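PDB 2YIK: endoglucanase, which probably hydrolyses internal beta-1,4-glycosidic bonds of cellulose, as a family 9 glycoside hydrolase of Clostridium thermocellum. Local coordinates for residues F49-N54 with V497-N502; N54-G59 with G113-G118; A192-P197 with H451-S456. All blocks are in the same frame, centred on the assembly; numbering follows the deposited sequence.

Interaction 1: residues F49-N54 with V497-N502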
ATOM      1  N   PHE A  49       8.314   9.426  -5.984  1.00 27.38           N
ATOM      2  CA  PHE A  49       9.200  10.207  -5.134  1.00 27.99           C
ATOM      3  C   PHE A  49       8.684  10.437  -3.728  1.00 27.35           C
ATOM      4  O   PHE A  49       9.462  10.764  -2.835  1.00 27.57           O
ATOM      5  CB  PHE A  49       9.542  11.533  -5.808  1.00 27.60           C
ATOM      6  CG  PHE A  49      10.605  11.396  -6.845  1.00 28.54           C
ATOM      7  CD1 PHE A  49      11.952  11.497  -6.503  1.00 29.14           C
ATOM      8  CD2 PHE A  49      10.266  11.092  -8.156  1.00 27.83           C
ATOM      9  CE1 PHE A  49      12.946  11.284  -7.459  1.00 30.02           C
ATOM     10  CE2 PHE A  49      11.242  10.880  -9.113  1.00 27.75           C
ATOM     11  CZ  PHE A  49      12.587  10.978  -8.767  1.00 29.30           C
ATOM     12  N   PHE A  50       7.384  10.257  -3.517  1.00 26.25           N
ATOM     13  CA  PHE A  50       6.853  10.430  -2.173  1.00 26.08           C
ATOM     14  C   PHE A  50       7.445   9.340  -1.300  1.00 25.18           C
ATOM     15  O   PHE A  50       7.710   9.549  -0.121  1.00 25.17           O
ATOM     16  CB  PHE A  50       5.330  10.296  -2.124  1.00 25.70           C
ATOM     17  CG  PHE A  50       4.788  10.346  -0.719  1.00 25.84           C
ATOM     18  CD1 PHE A  50       4.736  11.548  -0.023  1.00 25.40           C
ATOM     19  CD2 PHE A  50       4.362   9.183  -0.078  1.00 25.79           C
ATOM     20  CE1 PHE A  50       4.312  11.585   1.301  1.00 26.71           C
ATOM     21  CE2 PHE A  50       3.938   9.209   1.242  1.00 25.66           C
ATOM     22  CZ  PHE A  50       3.895  10.414   1.930  1.00 26.35           C
ATOM     23  N   TYR A  51       7.657   8.170  -1.884  1.00 25.40           N
ATOM     24  CA  TYR A  51       8.209   7.071  -1.119  1.00 25.44           C
ATOM     25  C   TYR A  51       9.647   7.362  -0.717  1.00 25.77           C
ATOM     26  O   TYR A  51      10.054   7.036   0.398  1.00 25.09           O
ATOM     27  CB  TYR A  51       8.061   5.773  -1.913  1.00 24.53           C
ATOM     28  CG  TYR A  51       6.601   5.396  -2.027  1.00 25.20           C
ATOM     29  CD1 TYR A  51       5.882   4.984  -0.902  1.00 24.84           C
ATOM     30  CD2 TYR A  51       5.911   5.549  -3.231  1.00 24.38           C
ATOM     31  CE1 TYR A  51       4.507   4.741  -0.970  1.00 26.11           C
ATOM     32  CE2 TYR A  51       4.538   5.313  -3.311  1.00 25.64           C
ATOM     33  CZ  TYR A  51       3.840   4.914  -2.177  1.00 24.85           C
ATOM     34  OH  TYR A  51       2.478   4.728  -2.239  1.00 22.56           O
ATOM     35  N   ASP A  52      10.407   8.004  -1.599  1.00 26.04           N
ATOM     36  CA  ASP A  52      11.784   8.349  -1.263  1.00 26.80           C
ATOM     37  C   ASP A  52      11.788   9.297  -0.069  1.00 27.26           C
ATOM     38  O   ASP A  52      12.686   9.244   0.773  1.00 27.59           O
ATOM     39  CB  ASP A  52      12.487   9.032  -2.438  1.00 27.80           C
ATOM     40  CG  ASP A  52      12.607   8.135  -3.648  1.00 29.69           C
ATOM     41  OD1 ASP A  52      11.561   7.633  -4.113  1.00 29.97           O
ATOM     42  OD2 ASP A  52      13.744   7.936  -4.134  1.00 29.25           O
ATOM     43  N   ALA A  53      10.776  10.160   0.004  1.00 27.60           N
ATOM     44  CA  ALA A  53      10.680  11.130   1.088  1.00 26.57           C
ATOM     45  C   ALA A  53      10.321  10.498   2.423  1.00 27.36           C
ATOM     46  O   ALA A  53      10.539  11.106   3.471  1.00 28.37           O
ATOM     47  CB  ALA A  53       9.664  12.212   0.734  1.00 25.40           C
ATOM     48  N   ASN A  54       9.768   9.288   2.390  1.00 26.38           N
ATOM     49  CA  ASN A  54       9.382   8.600   3.618  1.00 27.23           C
ATOM     50  C   ASN A  54      10.255   7.408   4.001  1.00 27.39           C
ATOM     51  O   ASN A  54       9.946   6.707   4.963  1.00 27.41           O
ATOM     52  CB  ASN A  54       7.918   8.129   3.555  1.00 27.12           C
ATOM     53  CG  ASN A  54       6.921   9.240   3.870  1.00 27.12           C
ATOM     54  OD1 ASN A  54       5.832   8.987   4.393  1.00 29.21           O
ATOM     55  ND2 ASN A  54       7.282  10.469   3.535  1.00 24.78           N
ATOM     56  N   VAL A 497      -0.754  13.596   3.601  1.00 27.93           N
ATOM     57  CA  VAL A 497      -0.047  12.781   2.609  1.00 26.82           C
ATOM     58  C   VAL A 497       0.310  11.460   3.302  1.00 26.70           C
ATOM     59  O   VAL A 497       0.525  11.436   4.513  1.00 25.37           O
ATOM     60  CB  VAL A 497       1.256  13.458   2.118  1.00 27.34           C
ATOM     61  CG1 VAL A 497       0.927  14.736   1.357  1.00 26.37           C
ATOM     62  CG2 VAL A 497       2.173  13.745   3.297  1.00 28.33           C
ATOM     63  N   ALA A 498       0.359  10.363   2.553  1.00 25.14           N
ATOM     64  CA  ALA A 498       0.685   9.076   3.171  1.00 25.32           C
ATOM     65  C   ALA A 498       1.052   8.000   2.167  1.00 24.52           C
ATOM     66  O   ALA A 498       0.717   8.102   0.988  1.00 23.42           O
ATOM     67  CB  ALA A 498      -0.484   8.595   4.030  1.00 24.10           C
ATOM     68  N   ILE A 499       1.739   6.961   2.642  1.00 24.13           N
ATOM     69  CA  ILE A 499       2.120   5.886   1.752  1.00 23.02           C
ATOM     70  C   ILE A 499       0.886   5.205   1.161  1.00 23.00           C
ATOM     71  O   ILE A 499       0.913   4.784   0.008  1.00 22.19           O
ATOM     72  CB  ILE A 499       3.082   4.857   2.447  1.00 24.16           C
ATOM     73  CG1 ILE A 499       2.515   4.346   3.777  1.00 24.19           C
ATOM     74  CG2 ILE A 499       4.431   5.517   2.681  1.00 19.87           C
ATOM     75  CD1 ILE A 499       1.392   3.340   3.628  1.00 32.79           C
ATOM     76  N   ASP A 500      -0.209   5.128   1.917  1.00 24.43           N
ATOM     77  CA  ASP A 500      -1.410   4.496   1.370  1.00 24.70           C
ATOM     78  C   ASP A 500      -2.085   5.418   0.355  1.00 24.99           C
ATOM     79  O   ASP A 500      -2.717   4.944  -0.583  1.00 25.50           O
ATOM     80  CB  ASP A 500      -2.390   4.072   2.488  1.00 23.96           C
ATOM     81  CG  ASP A 500      -3.286   5.204   2.967  1.00 27.07           C
ATOM     82  OD1 ASP A 500      -2.847   5.988   3.836  1.00 27.26           O
ATOM     83  OD2 ASP A 500      -4.434   5.308   2.481  1.00 26.90           O
ATOM     84  N   TYR A 501      -1.924   6.728   0.529  1.00 24.90           N
ATOM     85  CA  TYR A 501      -2.509   7.713  -0.386  1.00 23.73           C
ATOM     86  C   TYR A 501      -1.904   7.627  -1.782  1.00 23.84           C
ATOM     87  O   TYR A 501      -2.612   7.722  -2.784  1.00 23.97           O
ATOM     88  CB  TYR A 501      -2.285   9.130   0.136  1.00 23.36           C
ATOM     89  CG  TYR A 501      -3.289   9.626   1.153  1.00 23.26           C
ATOM     90  CD1 TYR A 501      -3.952   8.743   2.011  1.00 23.90           C
ATOM     91  CD2 TYR A 501      -3.503  10.993   1.320  1.00 24.42           C
ATOM     92  CE1 TYR A 501      -4.797   9.217   3.016  1.00 25.08           C
ATOM     93  CE2 TYR A 501      -4.337  11.478   2.316  1.00 25.39           C
ATOM     94  CZ  TYR A 501      -4.976  10.592   3.164  1.00 26.35           C
ATOM     95  OH  TYR A 501      -5.750  11.101   4.180  1.00 24.96           O
ATOM     96  N   ASN A 502      -0.587   7.449  -1.837  1.00 23.79           N
ATOM     97  CA  ASN A 502       0.126   7.372  -3.107  1.00 24.93           C
ATOM     98  C   ASN A 502       0.152   5.986  -3.746  1.00 23.32           C
ATOM     99  O   ASN A 502       0.452   5.853  -4.932  1.00 24.80           O
ATOM    100  CB  ASN A 502       1.572   7.876  -2.937  1.00 25.22           C
ATOM    101  CG  ASN A 502       1.732   9.347  -3.309  1.00 27.22           C
ATOM    102  OD1 ASN A 502       2.507   9.693  -4.208  1.00 28.63           O
ATOM    103  ND2 ASN A 502       1.001  10.212  -2.628  1.00 24.73           N
TER
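Tyr-51 and Phe-50 reach from the helix 49-54 to the first turn of the helix 499-516. The Tyr-51 hydroxyl is the donor to the backbone oxygen of Ile-499, with OH 2.7 Å from O. The bond lies in the carbonyl plane, on a lone pair, at a C=O...donor angle of 142°. The Tyr-51 ring runs at about a right angle to the Ile-499 side chain, and its CE1 sits 3.7 Å from Ile-499 CB. Asn-502 slides past the hydroxyl end in the opposite direction, its CB 3.3 Å from Tyr-51 OH.

Phe-50 fills the other part of the contact. Its CG is anti to the backbone N (chi1 175°), which carries the ring across to the residues that lead into the second helix. Phe-50 CE1 meets Val-497 CG2 at 3.6 Å. At the edge near CE2, Ile-499 N comes in close to the ring plane, 3.4 Å from Phe-50 CE2. Asn-502 lies against Phe-50 CB, its amide plane turned 28° from the ring.

Ala-498 is the N-cap residue of the second helix, and its O accepts the backbone N of Asn-502. Further out, Val-134 of helix 124-140 and Ile-157 of helix 151-167 pack on Tyr-51. All the touching residues are buried. This is core helix-to-helix packing, joining the N-terminal and C-terminal parts of the helical catalytic domain of family 9, an (alpha/alpha)6 barrel.

Interaction 2: residues N54-G59 with G113-G118; sequences NMCGTG and GFHDAG. With ZN (zinc ion), chain E.
Cys-56 and His-115 bind one zinc ion and so tie the two segments together. Cys-56 SG lies 2.4 Å from the zinc and His-115 NE2 2.2 Å. SG is anti to the backbone N of Cys-56 (chi1 -179°), and the sulfur thereby faces the metal beside the imidazole. The sulfur stands obliquely to the His-115 ring. Cys-72 and His-73 complete the four-residue site of two cysteines and two histidines.

Two backbone hydrogen bonds flank a single beta bridge, in which Met-55 and Phe-114 are a non-hydrogen-bonded antiparallel pair. His-115 N donates to Asn-54 O at 2.7 Å, nearly straight at 165°. Cys-56 N donates to Gly-113 O at 2.8 Å, more bent at 148°. These bonds hold the backbone of both zinc ligands. The positive phi of Gly-113 favours glycine there. Asn-54 O also takes a CA-H...O contact from Phe-114 CA at 3.2 Å. The same oxygen lies over one face of the His-115 ring.

The apolar part is made by Met-55 and Phe-114. Their side chains lie side by side and point the same way. Met-55 CG is 3.5 Å from Phe-114 CE2, and the methionine chain is extended beyond CG, bringing its methyl CE alongside the ring as well.

Asp-116 OD2 is hydrogen-bonded to the hydroxyl of Tyr-273. The segment 54-59 links helix 49-54 to helix 60-63. The other segment, 113-118, is a loop between strands 107-108 and 122-123. Ile-157 of helix 151-167 touches both Met-55 and Phe-114. Ile-499, at the start of helix 499-516, packs on Phe-114 and Asp-116.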
ATOM      1  N   ASN A  54       9.768   9.288   2.390  1.00 26.38           N
ATOM      2  CA  ASN A  54       9.382   8.600   3.618  1.00 27.23           C
ATOM      3  C   ASN A  54      10.255   7.408   4.001  1.00 27.39           C
ATOM      4  O   ASN A  54       9.946   6.707   4.963  1.00 27.41           O
ATOM      5  CB  ASN A  54       7.918   8.129   3.555  1.00 27.12           C
ATOM      6  CG  ASN A  54       6.921   9.240   3.870  1.00 27.12           C
ATOM      7  OD1 ASN A  54       5.832   8.987   4.393  1.00 29.21           O
ATOM      8  ND2 ASN A  54       7.282  10.469   3.535  1.00 24.78           N
ATOM      9  N   MET A  55      11.329   7.161   3.258  1.00 28.11           N
ATOM     10  CA  MET A  55      12.213   6.048   3.602  1.00 28.71           C
ATOM     11  C   MET A  55      12.761   6.241   5.018  1.00 28.44           C
ATOM     12  O   MET A  55      13.099   7.348   5.428  1.00 27.91           O
ATOM     13  CB  MET A  55      13.349   5.930   2.590  1.00 30.15           C
ATOM     14  CG  MET A  55      12.859   5.412   1.249  1.00 30.13           C
ATOM     15  SD  MET A  55      14.161   5.218   0.024  1.00 32.17           S
ATOM     16  CE  MET A  55      13.311   4.187  -1.183  1.00 28.89           C
ATOM     17  N   CYS A  56      12.849   5.143   5.754  1.00 27.69           N
ATOM     18  CA  CYS A  56      13.281   5.168   7.141  1.00 27.87           C
ATOM     19  C   CYS A  56      14.424   4.187   7.414  1.00 27.91           C
ATOM     20  O   CYS A  56      14.609   3.216   6.681  1.00 28.09           O
ATOM     21  CB  CYS A  56      12.056   4.829   8.004  1.00 27.57           C
ATOM     22  SG  CYS A  56      12.254   4.794   9.789  1.00 28.44           S
ATOM     23  N   GLY A  57      15.203   4.458   8.458  1.00 28.14           N
ATOM     24  CA  GLY A  57      16.286   3.556   8.821  1.00 29.01           C
ATOM     25  C   GLY A  57      17.703   3.873   8.383  1.00 30.40           C
ATOM     26  O   GLY A  57      18.037   5.008   8.049  1.00 30.06           O
ATOM     27  N   THR A  58      18.532   2.833   8.379  1.00 31.27           N
ATOM     28  CA  THR A  58      19.940   2.933   8.015  1.00 32.72           C
ATOM     29  C   THR A  58      20.204   2.863   6.514  1.00 32.88           C
ATOM     30  O   THR A  58      21.343   3.008   6.075  1.00 33.29           O
ATOM     31  CB  THR A  58      20.755   1.817   8.703  1.00 33.37           C
ATOM     32  OG1 THR A  58      20.245   0.534   8.315  1.00 33.49           O
ATOM     33  CG2 THR A  58      20.662   1.951  10.212  1.00 33.62           C
ATOM     34  N   GLY A  59      19.163   2.645   5.724  1.00 32.54           N
ATOM     35  CA  GLY A  59      19.375   2.564   4.293  1.00 31.03           C
ATOM     36  C   GLY A  59      18.845   3.723   3.474  1.00 30.97           C
ATOM     37  O   GLY A  59      18.769   3.617   2.251  1.00 29.11           O
ATOM     38  N   GLY A 113      12.016   0.271   5.861  1.00 26.00           N
ATOM     39  CA  GLY A 113      10.645   0.572   5.507  1.00 26.89           C
ATOM     40  C   GLY A 113      10.376   2.058   5.336  1.00 26.80           C
ATOM     41  O   GLY A 113      11.296   2.852   5.110  1.00 25.94           O
ATOM     42  N   PHE A 114       9.113   2.438   5.502  1.00 26.70           N
ATOM     43  CA  PHE A 114       8.696   3.818   5.290  1.00 25.86           C
ATOM     44  C   PHE A 114       7.868   4.419   6.416  1.00 25.48           C
ATOM     45  O   PHE A 114       7.102   3.707   7.064  1.00 25.53           O
ATOM     46  CB  PHE A 114       7.862   3.884   4.004  1.00 25.38           C
ATOM     47  CG  PHE A 114       8.587   3.396   2.775  1.00 24.90           C
ATOM     48  CD1 PHE A 114       8.752   2.035   2.541  1.00 23.54           C
ATOM     49  CD2 PHE A 114       9.095   4.302   1.846  1.00 23.74           C
ATOM     50  CE1 PHE A 114       9.413   1.580   1.398  1.00 24.85           C
ATOM     51  CE2 PHE A 114       9.758   3.862   0.699  1.00 24.55           C
ATOM     52  CZ  PHE A 114       9.917   2.498   0.472  1.00 23.00           C
ATOM     53  N   HIS A 115       8.033   5.726   6.639  1.00 23.88           N
ATOM     54  CA  HIS A 115       7.247   6.453   7.637  1.00 25.54           C
ATOM     55  C   HIS A 115       5.851   6.365   7.059  1.00 25.22           C
ATOM     56  O   HIS A 115       5.666   6.287   5.851  1.00 25.17           O
ATOM     57  CB  HIS A 115       7.643   7.922   7.712  1.00 26.55           C
ATOM     58  CG  HIS A 115       9.059   8.147   8.109  1.00 27.96           C
ATOM     59  ND1 HIS A 115       9.862   9.076   7.481  1.00 29.04           N
ATOM     60  CD2 HIS A 115       9.818   7.590   9.080  1.00 26.81           C
ATOM     61  CE1 HIS A 115      11.052   9.079   8.048  1.00 30.09           C
ATOM     62  NE2 HIS A 115      11.052   8.186   9.023  1.00 30.03           N
ATOM     63  N   ASP A 116       4.845   6.434   7.894  1.00 25.82           N
ATOM     64  CA  ASP A 116       3.507   6.252   7.362  1.00 26.20           C
ATOM     65  C   ASP A 116       2.875   7.375   6.580  1.00 26.93           C
ATOM     66  O   ASP A 116       2.409   7.186   5.434  1.00 26.63           O
ATOM     67  CB  ASP A 116       2.541   5.928   8.482  1.00 26.50           C
ATOM     68  CG  ASP A 116       1.089   5.744   7.989  1.00 28.56           C
ATOM     69  OD1 ASP A 116       0.798   4.704   7.349  1.00 27.41           O
ATOM     70  OD2 ASP A 116       0.243   6.629   8.249  1.00 27.92           O
ATOM     71  N   ALA A 117       2.926   8.579   7.112  1.00 26.53           N
ATOM     72  CA  ALA A 117       2.231   9.650   6.487  1.00 27.61           C
ATOM     73  C   ALA A 117       3.095  10.923   6.479  1.00 26.87           C
ATOM     74  O   ALA A 117       3.958  11.028   5.601  1.00 28.09           O
ATOM     75  CB  ALA A 117       0.926   9.846   7.337  1.00 26.29           C
ATOM     76  N   GLY A 118       2.780  11.955   7.282  1.00 27.38           N
ATOM     77  CA  GLY A 118       3.591  13.171   7.315  1.00 28.30           C
ATOM     78  C   GLY A 118       4.361  13.040   8.635  1.00 29.04           C
ATOM     79  O   GLY A 118       5.214  13.878   8.992  1.00 31.57           O
TER
HETATM   80 ZN    ZN E1533      12.784   7.150  10.021  1.00 31.23          ZN

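Interaction 3: residues A192-P197 with H451-S456; sequences AFWGAP and HHRAAS
Trp-194 lies with one face against Arg-453 and turns an edge to His-451. Its CG is anti to the backbone N (chi1 -172°), and this swings the indole over the start of the helix 453-456. Arg-453 CG sits over the centre of the six-membered ring, 3.5 Å from its centroid, in a CH-pi contact. The arginine chain is extended from CG to NE, and the guanidinium follows the same face. Its plane is tilted 36° from the indole, with Trp-194 CE3 over its centre, 3.4 Å from Arg-453 CZ.

The edge of the guanidinium faces the backbone of Phe-193. Both NE and NH2 donate to Phe-193 O, at 2.8 Å for NE and 3.0 Å for NH2. The oxygen lies close to the guanidinium plane, and this side-on grip with two nitrogens fixes the rotation of the group. NH1 is held by Gly-118 O. The charged end thus has partners on two sides, while the tryptophan covers a face.

At the other end of the indole, NE1 donates to Ser-456 OG at 3.2 Å, near the ring plane. Ser-456 OG in turn donates to Arg-453 O at 2.6 Å, within the same helical turn. Trp-194 and His-451 form an edge-to-face pair, with planes at 62° and centroids 5.2 Å apart. The tryptophan edge is toward the imidazole face.

Further along, Pro-197 CD rests on Ala-454 CB at 3.6 Å. His-451 is the predicted active-site histidine. The contact therefore joins the 192-197 loop to what is probably the wall of the catalytic cleft of a family 9 cellulase, with Trp-194 placed beside that histidine.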
ATOM      1  N   ALA A 192       3.694  14.164  18.979  1.00 36.74           N
ATOM      2  CA  ALA A 192       3.968  15.285  19.881  1.00 36.87           C
ATOM      3  C   ALA A 192       5.196  16.075  19.433  1.00 36.56           C
ATOM      4  O   ALA A 192       5.544  17.087  20.048  1.00 37.11           O
ATOM      5  CB  ALA A 192       4.172  14.778  21.313  1.00 36.77           C
ATOM      6  N   PHE A 193       5.847  15.615  18.364  1.00 36.52           N
ATOM      7  CA  PHE A 193       7.039  16.285  17.845  1.00 36.67           C
ATOM      8  C   PHE A 193       6.878  16.626  16.380  1.00 36.09           C
ATOM      9  O   PHE A 193       6.081  16.009  15.678  1.00 36.93           O
ATOM     10  CB  PHE A 193       8.282  15.401  17.991  1.00 36.87           C
ATOM     11  CG  PHE A 193       8.486  14.861  19.376  1.00 38.18           C
ATOM     12  CD1 PHE A 193       7.780  13.747  19.809  1.00 38.56           C
ATOM     13  CD2 PHE A 193       9.376  15.476  20.252  1.00 39.88           C
ATOM     14  CE1 PHE A 193       7.954  13.242  21.100  1.00 39.43           C
ATOM     15  CE2 PHE A 193       9.561  14.983  21.546  1.00 40.42           C
ATOM     16  CZ  PHE A 193       8.845  13.862  21.971  1.00 40.11           C
ATOM     17  N   TRP A 194       7.640  17.619  15.934  1.00 35.80           N
ATOM     18  CA  TRP A 194       7.625  18.053  14.547  1.00 35.37           C
ATOM     19  C   TRP A 194       9.021  18.526  14.174  1.00 35.63           C
ATOM     20  O   TRP A 194       9.428  19.630  14.533  1.00 36.84           O
ATOM     21  CB  TRP A 194       6.624  19.195  14.327  1.00 34.53           C
ATOM     22  CG  TRP A 194       6.444  19.527  12.870  1.00 33.65           C
ATOM     23  CD1 TRP A 194       7.303  20.228  12.069  1.00 34.11           C
ATOM     24  CD2 TRP A 194       5.374  19.092  12.022  1.00 34.15           C
ATOM     25  NE1 TRP A 194       6.837  20.252  10.778  1.00 34.35           N
ATOM     26  CE2 TRP A 194       5.656  19.563  10.721  1.00 34.07           C
ATOM     27  CE3 TRP A 194       4.204  18.347  12.239  1.00 33.85           C
ATOM     28  CZ2 TRP A 194       4.810  19.307   9.634  1.00 33.82           C
ATOM     29  CZ3 TRP A 194       3.363  18.094  11.159  1.00 33.50           C
ATOM     30  CH2 TRP A 194       3.672  18.576   9.873  1.00 34.70           C
ATOM     31  N   GLY A 195       9.752  17.679  13.458  1.00 35.91           N
ATOM     32  CA  GLY A 195      11.095  18.023  13.035  1.00 35.70           C
ATOM     33  C   GLY A 195      11.569  17.030  11.997  1.00 35.98           C
ATOM     34  O   GLY A 195      10.830  16.107  11.639  1.00 37.06           O
ATOM     35  N   ALA A 196      12.789  17.209  11.502  1.00 35.36           N
ATOM     36  CA  ALA A 196      13.324  16.295  10.499  1.00 34.33           C
ATOM     37  C   ALA A 196      13.508  14.916  11.135  1.00 33.67           C
ATOM     38  O   ALA A 196      13.948  14.804  12.283  1.00 33.89           O
ATOM     39  CB  ALA A 196      14.645  16.817   9.982  1.00 33.69           C
ATOM     40  N   PRO A 197      13.161  13.846  10.404  1.00 32.91           N
ATOM     41  CA  PRO A 197      13.313  12.494  10.962  1.00 32.82           C
ATOM     42  C   PRO A 197      14.754  12.132  11.354  1.00 32.65           C
ATOM     43  O   PRO A 197      14.969  11.317  12.254  1.00 31.59           O
ATOM     44  CB  PRO A 197      12.750  11.598   9.856  1.00 31.31           C
ATOM     45  CG  PRO A 197      13.034  12.378   8.600  1.00 30.81           C
ATOM     46  CD  PRO A 197      12.685  13.796   9.009  1.00 32.05           C
ATOM     47  N   HIS A 451       1.136  18.462   4.508  1.00 32.40           N
ATOM     48  CA  HIS A 451       1.278  18.202   5.942  1.00 32.89           C
ATOM     49  C   HIS A 451       2.343  17.113   6.080  1.00 32.73           C
ATOM     50  O   HIS A 451       2.029  15.929   6.227  1.00 32.82           O
ATOM     51  CB  HIS A 451      -0.062  17.722   6.503  1.00 31.56           C
ATOM     52  CG  HIS A 451      -0.072  17.551   7.989  1.00 32.82           C
ATOM     53  ND1 HIS A 451      -0.039  16.312   8.594  1.00 33.81           N
ATOM     54  CD2 HIS A 451      -0.119  18.460   8.988  1.00 32.52           C
ATOM     55  CE1 HIS A 451      -0.070  16.469   9.905  1.00 33.78           C
ATOM     56  NE2 HIS A 451      -0.118  17.760  10.172  1.00 33.78           N
ATOM     57  N   HIS A 452       3.604  17.526   6.044  1.00 32.72           N
ATOM     58  CA  HIS A 452       4.722  16.586   6.091  1.00 32.07           C
ATOM     59  C   HIS A 452       5.921  17.167   6.850  1.00 32.25           C
ATOM     60  O   HIS A 452       6.479  18.196   6.461  1.00 29.65           O
ATOM     61  CB  HIS A 452       5.114  16.265   4.645  1.00 31.50           C
ATOM     62  CG  HIS A 452       6.146  15.191   4.498  1.00 32.47           C
ATOM     63  ND1 HIS A 452       5.822  13.856   4.398  1.00 33.50           N
ATOM     64  CD2 HIS A 452       7.492  15.267   4.357  1.00 32.05           C
ATOM     65  CE1 HIS A 452       6.926  13.154   4.193  1.00 33.07           C
ATOM     66  NE2 HIS A 452       7.950  13.986   4.165  1.00 34.00           N
ATOM     67  N   ARG A 453       6.320  16.501   7.929  1.00 31.35           N
ATOM     68  CA  ARG A 453       7.448  16.964   8.732  1.00 31.80           C
ATOM     69  C   ARG A 453       8.745  17.241   7.964  1.00 32.52           C
ATOM     70  O   ARG A 453       9.195  18.385   7.920  1.00 31.80           O
ATOM     71  CB  ARG A 453       7.717  15.978   9.870  1.00 30.22           C
ATOM     72  CG  ARG A 453       6.685  16.057  10.980  1.00 30.83           C
ATOM     73  CD  ARG A 453       6.828  14.930  11.991  1.00 28.82           C
ATOM     74  NE  ARG A 453       5.874  15.084  13.088  1.00 27.25           N
ATOM     75  CZ  ARG A 453       4.554  15.042  12.943  1.00 28.01           C
ATOM     76  NH1 ARG A 453       4.025  14.848  11.744  1.00 27.39           N
ATOM     77  NH2 ARG A 453       3.764  15.194  13.996  1.00 28.10           N
ATOM     78  N   ALA A 454       9.334  16.213   7.351  1.00 32.20           N
ATOM     79  CA  ALA A 454      10.596  16.369   6.617  1.00 32.84           C
ATOM     80  C   ALA A 454      10.608  17.414   5.500  1.00 33.14           C
ATOM     81  O   ALA A 454      11.516  18.245   5.435  1.00 32.06           O
ATOM     82  CB  ALA A 454      11.042  15.025   6.049  1.00 32.04           C
ATOM     83  N   ALA A 455       9.616  17.377   4.618  1.00 32.58           N
ATOM     84  CA  ALA A 455       9.582  18.333   3.517  1.00 32.43           C
ATOM     85  C   ALA A 455       9.438  19.781   3.985  1.00 33.01           C
ATOM     86  O   ALA A 455      10.041  20.685   3.408  1.00 32.36           O
ATOM     87  CB  ALA A 455       8.458  17.981   2.545  1.00 32.61           C
ATOM     88  N   SER A 456       8.647  19.993   5.032  1.00 34.11           N
ATOM     89  CA  SER A 456       8.414  21.334   5.557  1.00 35.84           C
ATOM     90  C   SER A 456       9.693  22.060   5.978  1.00 38.17           C
ATOM     91  O   SER A 456       9.884  23.233   5.649  1.00 38.85           O
ATOM     92  CB  SER A 456       7.445  21.279   6.742  1.00 34.10           C
ATOM     93  OG  SER A 456       8.061  20.721   7.895  1.00 31.96           O
TER

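The three contacts form one continuous patch. Interactions 1 and 2 share Asn-54, and their centres are about 9 Å apart. Ile-499 N probably bonds to Asp-116 O, at 2.9 Å, joining helix 499-516 to the 113-118 loop. Interactions 2 and 3 lie about 12 Å apart between centres. They meet where Arg-453 N probably bonds to Gly-118 O, at 3.0 Å, and where Pro-197 CB touches His-115 CE1 at 3.5 Å, close to the zinc. Interaction 1 approaches interaction 3 through Val-497, about 6 Å between nearest side-chain atoms from His-451, the predicted active-site residue. Pro-197 thus meets both the zinc ligand His-115 and Ala-454, which follows soon after His-451.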